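Long-range contacts in C-X-C motif chemokine 13 (Homo sapiens, PDB 7JNY), which attracts B lymphocytes as a secreted CXC chemokine that binds the receptor CXCR5: residues 12-17 against 43-48; 4-9 against 29-34; 19-24 against 60-65. All coordinates share one frame; numbering follows the deposited sequence.

Contact 1 of 3, residues 12-17 against 43-48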
loop_
_atom_site.group_PDB
_atom_site.type_symbol
_atom_site.label_atom_id
_atom_site.label_comp_id
_atom_site.label_asym_id
_atom_site.label_seq_id
_atom_site.Cartn_x
_atom_site.Cartn_y
_atom_site.Cartn_z
ATOM N N CYS A 12 12.585 0.260 8.966
ATOM C CA CYS A 12 11.386 0.969 8.564
ATOM C C CYS A 12 11.723 2.117 7.611
ATOM O O CYS A 12 12.744 2.779 7.754
ATOM C CB CYS A 12 10.642 1.529 9.776
ATOM S SG CYS A 12 10.114 0.333 10.986
ATOM N N ARG A 13 10.838 2.359 6.626
ATOM C CA ARG A 13 11.024 3.494 5.729
ATOM C C ARG A 13 10.203 4.713 6.125
ATOM O O ARG A 13 10.535 5.827 5.708
ATOM C CB ARG A 13 10.643 3.130 4.279
ATOM C CG ARG A 13 11.258 1.878 3.694
ATOM C CD ARG A 13 10.933 1.799 2.182
ATOM N NE ARG A 13 11.453 0.579 1.572
ATOM C CZ ARG A 13 11.218 0.200 0.321
ATOM N NH1 ARG A 13 10.504 0.950 -0.516
ATOM N NH2 ARG A 13 11.703 -0.964 -0.103
ATOM N N CYS A 14 9.135 4.525 6.886
ATOM C CA CYS A 14 8.190 5.592 7.200
ATOM C C CYS A 14 8.384 6.106 8.617
ATOM O O CYS A 14 8.585 5.333 9.546
ATOM C CB CYS A 14 6.762 5.100 7.028
ATOM S SG CYS A 14 6.416 4.478 5.383
ATOM N N VAL A 15 8.291 7.416 8.771
ATOM C CA VAL A 15 8.357 8.069 10.071
ATOM C C VAL A 15 7.006 8.605 10.502
ATOM O O VAL A 15 6.884 9.142 11.607
ATOM C CB VAL A 15 9.414 9.188 10.067
ATOM C CG1 VAL A 15 8.918 10.363 9.242
ATOM C CG2 VAL A 15 9.726 9.594 11.470
ATOM N N GLN A 16 5.993 8.476 9.661
ATOM C CA GLN A 16 4.647 8.885 9.983
ATOM C C GLN A 16 3.745 8.081 9.065
ATOM O O GLN A 16 4.203 7.486 8.091
ATOM C CB GLN A 16 4.471 10.406 9.822
ATOM C CG GLN A 16 5.268 10.996 8.667
ATOM C CD GLN A 16 4.705 12.294 8.072
ATOM O OE1 GLN A 16 3.595 12.740 8.393
ATOM N NE2 GLN A 16 5.488 12.903 7.194
ATOM N N GLU A 17 2.480 8.011 9.439
ATOM C CA GLU A 17 1.435 7.342 8.672
ATOM C C GLU A 17 0.328 8.351 8.462
ATOM O O GLU A 17 0.015 9.131 9.362
ATOM C CB GLU A 17 0.874 6.088 9.408
ATOM C CG GLU A 17 1.851 4.918 9.584
ATOM C CD GLU A 17 1.298 3.803 10.496
ATOM O OE1 GLU A 17 0.139 3.908 10.958
ATOM O OE2 GLU A 17 2.037 2.828 10.771
ATOM N N GLU A 43 4.315 -1.575 6.592
ATOM C CA GLU A 43 4.301 -0.258 5.970
ATOM C C GLU A 43 3.613 -0.379 4.612
ATOM O O GLU A 43 3.668 -1.423 3.965
ATOM C CB GLU A 43 5.702 0.314 5.821
ATOM C CG GLU A 43 6.383 0.526 7.189
ATOM C CD GLU A 43 7.675 1.324 7.083
ATOM O OE1 GLU A 43 8.521 0.964 6.240
ATOM O OE2 GLU A 43 7.833 2.275 7.833
ATOM N N ILE A 44 2.910 0.677 4.218
ATOM C CA ILE A 44 2.216 0.725 2.926
ATOM C C ILE A 44 2.528 2.088 2.343
ATOM O O ILE A 44 2.162 3.114 2.931
ATOM C CB ILE A 44 0.701 0.517 3.035
ATOM C CG1 ILE A 44 0.361 -0.842 3.673
ATOM C CG2 ILE A 44 0.073 0.650 1.630
ATOM C CD1 ILE A 44 -1.131 -1.232 3.640
ATOM N N ILE A 45 3.231 2.115 1.216
ATOM C CA ILE A 45 3.663 3.367 0.605
ATOM C C ILE A 45 2.929 3.540 -0.723
ATOM O O ILE A 45 2.991 2.663 -1.593
ATOM C CB ILE A 45 5.177 3.394 0.403
ATOM C CG1 ILE A 45 5.863 3.151 1.769
ATOM C CG2 ILE A 45 5.587 4.708 -0.198
ATOM C CD1 ILE A 45 7.347 2.992 1.679
ATOM N N VAL A 46 2.242 4.654 -0.879
ATOM C CA VAL A 46 1.429 4.925 -2.075
ATOM C C VAL A 46 2.125 5.966 -2.934
ATOM O O VAL A 46 2.410 7.088 -2.476
ATOM C CB VAL A 46 0.017 5.392 -1.699
ATOM C CG1 VAL A 46 -0.772 5.756 -2.972
ATOM C CG2 VAL A 46 -0.697 4.320 -0.900
ATOM N N TRP A 47 2.388 5.605 -4.190
ATOM C CA TRP A 47 3.012 6.515 -5.149
ATOM C C TRP A 47 1.922 7.148 -5.980
ATOM O O TRP A 47 1.287 6.466 -6.792
ATOM C CB TRP A 47 4.002 5.785 -6.044
ATOM C CG TRP A 47 5.124 5.288 -5.273
ATOM C CD1 TRP A 47 5.074 4.407 -4.236
ATOM C CD2 TRP A 47 6.478 5.686 -5.407
ATOM N NE1 TRP A 47 6.334 4.196 -3.738
ATOM C CE2 TRP A 47 7.215 4.978 -4.439
ATOM C CE3 TRP A 47 7.150 6.566 -6.265
ATOM C CZ2 TRP A 47 8.594 5.120 -4.303
ATOM C CZ3 TRP A 47 8.517 6.704 -6.131
ATOM C CH2 TRP A 47 9.226 5.986 -5.155
ATOM N N LYS A 48 1.728 8.446 -5.793
ATOM C CA LYS A 48 0.623 9.143 -6.431
ATOM C C LYS A 48 1.030 9.725 -7.776
ATOM O O LYS A 48 2.209 9.940 -8.067
ATOM C CB LYS A 48 0.073 10.245 -5.521
ATOM C CG LYS A 48 -0.721 9.664 -4.355
ATOM C CD LYS A 48 -1.057 10.662 -3.250
ATOM C CE LYS A 48 -1.796 11.906 -3.725
ATOM N NZ LYS A 48 -2.026 12.833 -2.574
#
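The CXC loop, residues 12-17, meets the start of strand 43-48 without backbone pairing: the nearest CA atoms, those of Cys14 and Glu43, stay 7.1 Å apart, and the side chain of Glu43 spans the interval. Its CG lies anti to its own carbonyl carbon (chi1 -63°) and the chain is extended beyond CG, which carries the carboxylate up to two successive peptide N-H groups of the loop. Arg13 N donates to Glu43 OE1 at 2.7 Å, nearly straight, on the syn lone pair of that oxygen. Cys14 N gives the second bond, 2.8 Å to Glu43 OE2, also from the syn side but 32° out of the carboxylate plane and more bent. A glutamate suits this place because its two oxygens can each take one N-H and its chain is long enough to reach them. Around this fork, Cys12 CB lies 3.5 Å from Glu43 OE2, and Cys14 CB comes to 3.1 Å from the same oxygen. Beyond the carboxylate, Ile45, on the same face of the strand, supplies an apolar floor: its CG1 packs on Cys14 SG at 3.9 Å, and its CD1 meets Arg13 CD at 3.8 Å, the two side chains crossing at about a right angle. Were Glu43 an alanine, the amide protons of Arg13 and Cys14 would probably lose their acceptor and the backbone between the two cysteines would be freer to move. Both cysteines of the CXC motif are tied elsewhere, Cys12 to Cys39 and Cys14 to Cys55, each by a disulfide. The hydrogen bonds therefore probably restrain the orientation of these peptides between two covalent ties, while the buried carboxylate, probably charged, has two N-H groups that would offset part of its charge.

Contact 2 of 3, residues 4-9 against 29-34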
loop_
_atom_site.group_PDB
_atom_site.type_symbol
_atom_site.label_atom_id
_atom_site.label_comp_id
_atom_site.label_asym_id
_atom_site.label_seq_id
_atom_site.Cartn_x
_atom_site.Cartn_y
_atom_site.Cartn_z
ATOM N N GLU A 4 3.420 -3.696 -5.302
ATOM C CA GLU A 4 4.713 -4.315 -5.010
ATOM C C GLU A 4 4.719 -4.781 -3.559
ATOM O O GLU A 4 4.402 -3.989 -2.661
ATOM C CB GLU A 4 5.840 -3.301 -5.226
ATOM C CG GLU A 4 6.054 -2.886 -6.671
ATOM C CD GLU A 4 7.023 -1.709 -6.809
ATOM O OE1 GLU A 4 7.667 -1.328 -5.811
ATOM O OE2 GLU A 4 7.084 -1.120 -7.916
ATOM N N VAL A 5 5.082 -6.047 -3.319
ATOM C CA VAL A 5 5.239 -6.550 -1.953
ATOM C C VAL A 5 6.704 -6.916 -1.756
ATOM O O VAL A 5 7.240 -7.753 -2.492
ATOM C CB VAL A 5 4.324 -7.752 -1.667
ATOM C CG1 VAL A 5 4.396 -8.102 -0.187
ATOM C CG2 VAL A 5 2.906 -7.451 -2.062
ATOM N N TYR A 6 7.330 -6.311 -0.750
ATOM C CA TYR A 6 8.752 -6.458 -0.475
ATOM C C TYR A 6 8.909 -7.440 0.682
ATOM O O TYR A 6 8.580 -7.117 1.816
ATOM C CB TYR A 6 9.359 -5.084 -0.168
ATOM C CG TYR A 6 9.538 -4.277 -1.413
ATOM C CD1 TYR A 6 8.488 -3.488 -1.902
ATOM C CD2 TYR A 6 10.726 -4.319 -2.150
ATOM C CE1 TYR A 6 8.612 -2.780 -3.090
ATOM C CE2 TYR A 6 10.854 -3.597 -3.345
ATOM C CZ TYR A 6 9.785 -2.824 -3.802
ATOM O OH TYR A 6 9.895 -2.101 -4.972
ATOM N N TYR A 7 9.398 -8.640 0.393
ATOM C CA TYR A 7 9.635 -9.635 1.433
ATOM C C TYR A 7 11.103 -9.554 1.825
ATOM O O TYR A 7 11.941 -10.392 1.482
ATOM C CB TYR A 7 9.265 -11.023 0.951
ATOM C CG TYR A 7 7.819 -11.148 0.571
ATOM C CD1 TYR A 7 6.854 -11.453 1.517
ATOM C CD2 TYR A 7 7.432 -11.000 -0.744
ATOM C CE1 TYR A 7 5.524 -11.599 1.147
ATOM C CE2 TYR A 7 6.117 -11.131 -1.133
ATOM C CZ TYR A 7 5.176 -11.436 -0.172
ATOM O OH TYR A 7 3.862 -11.586 -0.522
ATOM N N THR A 8 11.389 -8.466 2.502
ATOM C CA THR A 8 12.719 -8.055 2.908
ATOM C C THR A 8 12.692 -7.873 4.416
ATOM O O THR A 8 11.633 -7.947 5.051
ATOM C CB THR A 8 13.084 -6.759 2.179
ATOM O OG1 THR A 8 11.986 -5.827 2.291
ATOM C CG2 THR A 8 13.307 -7.037 0.706
ATOM N N SER A 9 13.869 -7.675 4.995
ATOM C CA SER A 9 13.995 -7.485 6.434
ATOM C C SER A 9 14.766 -6.217 6.723
ATOM O O SER A 9 15.716 -6.198 7.509
ATOM C CB SER A 9 14.704 -8.661 7.103
ATOM O OG SER A 9 13.940 -9.836 6.976
ATOM N N ARG A 29 1.514 3.379 -7.979
ATOM C CA ARG A 29 2.042 2.165 -7.383
ATOM C C ARG A 29 1.655 2.128 -5.919
ATOM O O ARG A 29 1.608 3.176 -5.257
ATOM C CB ARG A 29 3.561 2.081 -7.381
ATOM C CG ARG A 29 4.321 2.078 -8.658
ATOM C CD ARG A 29 5.718 1.574 -8.274
ATOM N NE ARG A 29 6.632 2.693 -8.060
ATOM C CZ ARG A 29 7.894 2.580 -7.667
ATOM N NH1 ARG A 29 8.436 1.403 -7.396
ATOM N NH2 ARG A 29 8.633 3.676 -7.547
ATOM N N ILE A 30 1.520 0.916 -5.389
ATOM C CA ILE A 30 1.410 0.710 -3.944
ATOM C C ILE A 30 2.479 -0.288 -3.521
ATOM O O ILE A 30 2.585 -1.368 -4.107
ATOM C CB ILE A 30 0.029 0.190 -3.543
ATOM C CG1 ILE A 30 -1.053 1.228 -3.826
ATOM C CG2 ILE A 30 0.018 -0.194 -2.085
ATOM C CD1 ILE A 30 -2.406 0.593 -4.012
ATOM N N GLN A 31 3.246 0.046 -2.485
ATOM C CA GLN A 31 4.324 -0.812 -2.020
ATOM C C GLN A 31 3.972 -1.296 -0.629
ATOM O O GLN A 31 3.711 -0.481 0.268
ATOM C CB GLN A 31 5.647 -0.064 -1.968
ATOM C CG GLN A 31 6.106 0.437 -3.314
ATOM C CD GLN A 31 7.407 1.166 -3.203
ATOM O OE1 GLN A 31 7.600 1.955 -2.280
ATOM N NE2 GLN A 31 8.301 0.946 -4.155
ATOM N N ILE A 32 3.956 -2.601 -0.441
ATOM C CA ILE A 32 3.635 -3.183 0.857
ATOM C C ILE A 32 4.898 -3.823 1.392
ATOM O O ILE A 32 5.513 -4.661 0.711
ATOM C CB ILE A 32 2.501 -4.203 0.761
ATOM C CG1 ILE A 32 1.245 -3.496 0.251
ATOM C CG2 ILE A 32 2.189 -4.804 2.104
ATOM C CD1 ILE A 32 0.075 -4.377 0.244
ATOM N N LEU A 33 5.275 -3.436 2.611
ATOM C CA LEU A 33 6.403 -4.051 3.302
ATOM C C LEU A 33 5.889 -4.721 4.560
ATOM O O LEU A 33 5.697 -4.043 5.588
ATOM C CB LEU A 33 7.448 -2.991 3.620
ATOM C CG LEU A 33 7.957 -2.298 2.358
ATOM C CD1 LEU A 33 7.335 -0.937 2.288
ATOM C CD2 LEU A 33 9.473 -2.209 2.368
ATOM N N PRO A 34 5.616 -6.023 4.518
ATOM C CA PRO A 34 5.221 -6.722 5.730
ATOM C C PRO A 34 6.266 -6.535 6.812
ATOM O O PRO A 34 7.453 -6.365 6.549
ATOM C CB PRO A 34 5.104 -8.181 5.299
ATOM C CG PRO A 34 5.738 -8.275 3.982
ATOM C CD PRO A 34 5.805 -6.922 3.373
HETATM O O HOH W 1 9.122 -6.114 4.316
HETATM O O HOH W 2 9.900 -8.025 7.080
#
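The Arg29 guanidinium receives Glu4 at its edge: NH1 forms a salt bridge at 2.9 Å, meeting the syn lone pair of Glu4 OE2. The ring of Tyr6 has Ile32 O at its edge, near its plane, and Glu4 OE1 in plane at another part of the rim; the Gln31 amide, turned 80° to the ring, approaches obliquely. Glu4 OE1 accepts twice, from Tyr6 OH at 2.5 Å and from Gln31 NE2 at 2.9 Å, the donors arriving from opposite faces of the carboxylate. An acidic residue suits this place, since three donors converge on it. Glu4 CG lies anti to its carbonyl carbon (chi1 -68°) and the chain runs on extended, bringing the carboxylate alongside the similarly extended Gln31. Along the backbones, parallel pairing joins Glu4 N to Ile30 O (2.7 Å) and Ile32 N to Glu4 O, and Tyr6 N extends it to Ile32 O. On the other face Val5 CG1 packs on Pro34 CD at 4.0 Å. Past the strand's end, where Tyr7 centres an inverse gamma turn, a water bridges Tyr6 O and Pro34 O. Strand 2-5 thus edges the chemokine sheet; strand 27-33 pairs antiparallel with 43-48 on its other side, while Ile30 and Ile32 touch Met66 and Met67 of helix 61-72.

Contact 3 of 3, residues 19-24 against 60-65; sequences SVFIPR and AEWIQR
Phe21 and Trp62 form an offset edge-to-face pair, the Phe21 edge turned toward the indole face, with centroids 5.4 Å apart and planes at 78°. Phe21 CD1 reaches Trp62 CB at 3.6 Å. On that indole face, Phe21 CA makes a CH-pi contact 3.7 Å from the five-membered ring centroid, and on the same face the backbone N of Ile22 lies over the six-membered ring, toward its rim. The opposite face is backed by Ile63 CB of the same helix. Among apolar contacts, Ile22 CB meets Trp62 CH2 at 3.7 Å; a branched aliphatic residue fits here because it touches the far end of the indole and also Val46 of the sheet. Ser19 CB and Ala60 CB meet more loosely, Ala60 being the N-cap residue of helix 61-72. The polar part is a weak, bent hydrogen bond from Trp62 NE1 to Ser19 O, 3.1 Å and 131°, at the indole edge. Trp62 carries CG between its backbone N and carbonyl carbon (chi1 76°), which turns one ring face to the backbone of Phe21 and Ile22. Tryptophan suits this position because its broad apolar face holds the loop mainly by dispersion, with a weak polar contribution from NE1.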
loop_
_atom_site.group_PDB
_atom_site.type_symbol
_atom_site.label_atom_id
_atom_site.label_comp_id
_atom_site.label_asym_id
_atom_site.label_seq_id
_atom_site.Cartn_x
_atom_site.Cartn_y
_atom_site.Cartn_z
ATOM N N SER A 19 -3.772 8.685 7.294
ATOM C CA SER A 19 -5.006 7.936 7.094
ATOM C C SER A 19 -5.902 8.585 6.039
ATOM O O SER A 19 -6.993 8.083 5.772
ATOM C CB SER A 19 -5.727 7.768 8.427
ATOM O OG SER A 19 -5.889 9.028 9.035
ATOM N N VAL A 20 -5.420 9.638 5.379
ATOM C CA VAL A 20 -6.227 10.397 4.440
ATOM C C VAL A 20 -6.498 9.539 3.208
ATOM O O VAL A 20 -5.593 8.882 2.673
ATOM C CB VAL A 20 -5.524 11.706 4.053
ATOM C CG1 VAL A 20 -6.324 12.432 2.969
ATOM C CG2 VAL A 20 -5.278 12.597 5.281
ATOM N N PHE A 21 -7.754 9.539 2.766
ATOM C CA PHE A 21 -8.174 8.781 1.586
ATOM C C PHE A 21 -7.395 9.211 0.346
ATOM O O PHE A 21 -7.214 10.398 0.089
ATOM C CB PHE A 21 -9.689 8.941 1.386
ATOM C CG PHE A 21 -10.213 8.248 0.152
ATOM C CD1 PHE A 21 -10.326 6.874 0.098
ATOM C CD2 PHE A 21 -10.599 8.998 -0.954
ATOM C CE1 PHE A 21 -10.775 6.251 -1.047
ATOM C CE2 PHE A 21 -11.055 8.375 -2.098
ATOM C CZ PHE A 21 -11.146 7.000 -2.144
ATOM N N ILE A 22 -6.897 8.237 -0.406
ATOM C CA ILE A 22 -6.297 8.515 -1.706
ATOM C C ILE A 22 -7.119 7.821 -2.793
ATOM O O ILE A 22 -7.119 6.576 -2.872
ATOM C CB ILE A 22 -4.849 8.037 -1.773
ATOM C CG1 ILE A 22 -3.991 8.652 -0.650
ATOM C CG2 ILE A 22 -4.209 8.458 -3.088
ATOM C CD1 ILE A 22 -2.556 8.152 -0.691
ATOM N N PRO A 23 -7.802 8.561 -3.667
ATOM C CA PRO A 23 -8.626 7.903 -4.691
ATOM C C PRO A 23 -7.776 7.006 -5.574
ATOM O O PRO A 23 -6.670 7.370 -5.970
ATOM C CB PRO A 23 -9.213 9.071 -5.487
ATOM C CG PRO A 23 -9.120 10.255 -4.602
ATOM C CD PRO A 23 -8.002 10.020 -3.627
ATOM N N ARG A 24 -8.314 5.833 -5.919
ATOM C CA ARG A 24 -7.526 4.873 -6.674
ATOM C C ARG A 24 -7.004 5.467 -7.976
ATOM O O ARG A 24 -5.910 5.105 -8.419
ATOM C CB ARG A 24 -8.342 3.615 -6.956
ATOM C CG ARG A 24 -7.458 2.424 -7.258
ATOM C CD ARG A 24 -8.151 1.429 -8.166
ATOM N NE ARG A 24 -8.653 2.054 -9.384
ATOM C CZ ARG A 24 -7.890 2.573 -10.345
ATOM N NH1 ARG A 24 -6.562 2.556 -10.270
ATOM N NH2 ARG A 24 -8.472 3.127 -11.408
ATOM N N ALA A 60 -6.128 1.757 8.139
ATOM C CA ALA A 60 -7.146 2.670 7.646
ATOM C C ALA A 60 -8.175 1.872 6.857
ATOM O O ALA A 60 -7.827 0.957 6.083
ATOM C CB ALA A 60 -6.526 3.761 6.776
ATOM N N GLU A 61 -9.458 2.169 7.104
ATOM C CA GLU A 61 -10.490 1.375 6.457
ATOM C C GLU A 61 -10.325 1.411 4.951
ATOM O O GLU A 61 -10.445 0.377 4.283
ATOM C CB GLU A 61 -11.888 1.865 6.843
ATOM C CG GLU A 61 -13.008 0.879 6.474
ATOM C CD GLU A 61 -14.273 1.043 7.325
ATOM O OE1 GLU A 61 -14.292 1.915 8.222
ATOM O OE2 GLU A 61 -15.264 0.319 7.069
ATOM N N TRP A 62 -10.037 2.593 4.400
ATOM C CA TRP A 62 -10.059 2.738 2.946
ATOM C C TRP A 62 -8.952 1.925 2.302
ATOM O O TRP A 62 -9.132 1.400 1.196
ATOM C CB TRP A 62 -9.971 4.212 2.559
ATOM C CG TRP A 62 -8.634 4.843 2.687
ATOM C CD1 TRP A 62 -8.187 5.616 3.722
ATOM C CD2 TRP A 62 -7.549 4.771 1.752
ATOM N NE1 TRP A 62 -6.903 6.036 3.483
ATOM C CE2 TRP A 62 -6.486 5.526 2.282
ATOM C CE3 TRP A 62 -7.374 4.145 0.521
ATOM C CZ2 TRP A 62 -5.272 5.660 1.622
ATOM C CZ3 TRP A 62 -6.168 4.275 -0.131
ATOM C CH2 TRP A 62 -5.131 5.028 0.417
ATOM N N ILE A 63 -7.832 1.761 2.989
ATOM C CA ILE A 63 -6.779 0.975 2.377
ATOM C C ILE A 63 -7.099 -0.509 2.508
ATOM O O ILE A 63 -6.838 -1.276 1.587
ATOM C CB ILE A 63 -5.398 1.337 2.962
ATOM C CG1 ILE A 63 -4.349 0.640 2.113
ATOM C CG2 ILE A 63 -5.276 0.867 4.391
ATOM C CD1 ILE A 63 -3.786 1.515 1.010
ATOM N N GLN A 64 -7.716 -0.925 3.609
ATOM C CA GLN A 64 -8.131 -2.315 3.743
ATOM C C GLN A 64 -9.143 -2.696 2.666
ATOM O O GLN A 64 -9.040 -3.756 2.044
ATOM C CB GLN A 64 -8.719 -2.526 5.128
ATOM C CG GLN A 64 -7.683 -2.291 6.214
ATOM C CD GLN A 64 -7.972 -3.070 7.464
ATOM O OE1 GLN A 64 -9.122 -3.389 7.755
ATOM N NE2 GLN A 64 -6.927 -3.376 8.225
ATOM N N ARG A 65 -10.131 -1.838 2.440
ATOM C CA ARG A 65 -11.132 -2.118 1.411
ATOM C C ARG A 65 -10.468 -2.198 0.050
ATOM O O ARG A 65 -10.736 -3.117 -0.732
ATOM C CB ARG A 65 -12.194 -1.048 1.442
ATOM C CG ARG A 65 -12.898 -1.013 2.784
ATOM C CD ARG A 65 -14.149 -0.202 2.725
ATOM N NE ARG A 65 -15.127 -1.008 2.015
ATOM C CZ ARG A 65 -16.403 -1.095 2.343
ATOM N NH1 ARG A 65 -16.906 -0.389 3.346
ATOM N NH2 ARG A 65 -17.188 -1.928 1.665
#

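From the N terminus, residues 4-9 lead out of the edge strand, 12-17 form the loop carrying the CXC cysteines, and 19-24 continue the long loop toward strand 27-33. Contact 2 closes the first loop when 29-34 returns beside 4-9; contact 1 closes when 43-48 reaches 12-17, and contact 3 when the helix start at 60-65 meets 19-24. Each pair of contacts crosses along the chain, because the segments alternate. Contacts 1 and 2 share the sheet through neighbouring strands 43-48 and 27-33, and contact 1 touches contact 3 where Val46 meets Ile22. Contacts 2 and 3, with centres about 17 Å apart, lie on opposite sides of the chain's centre.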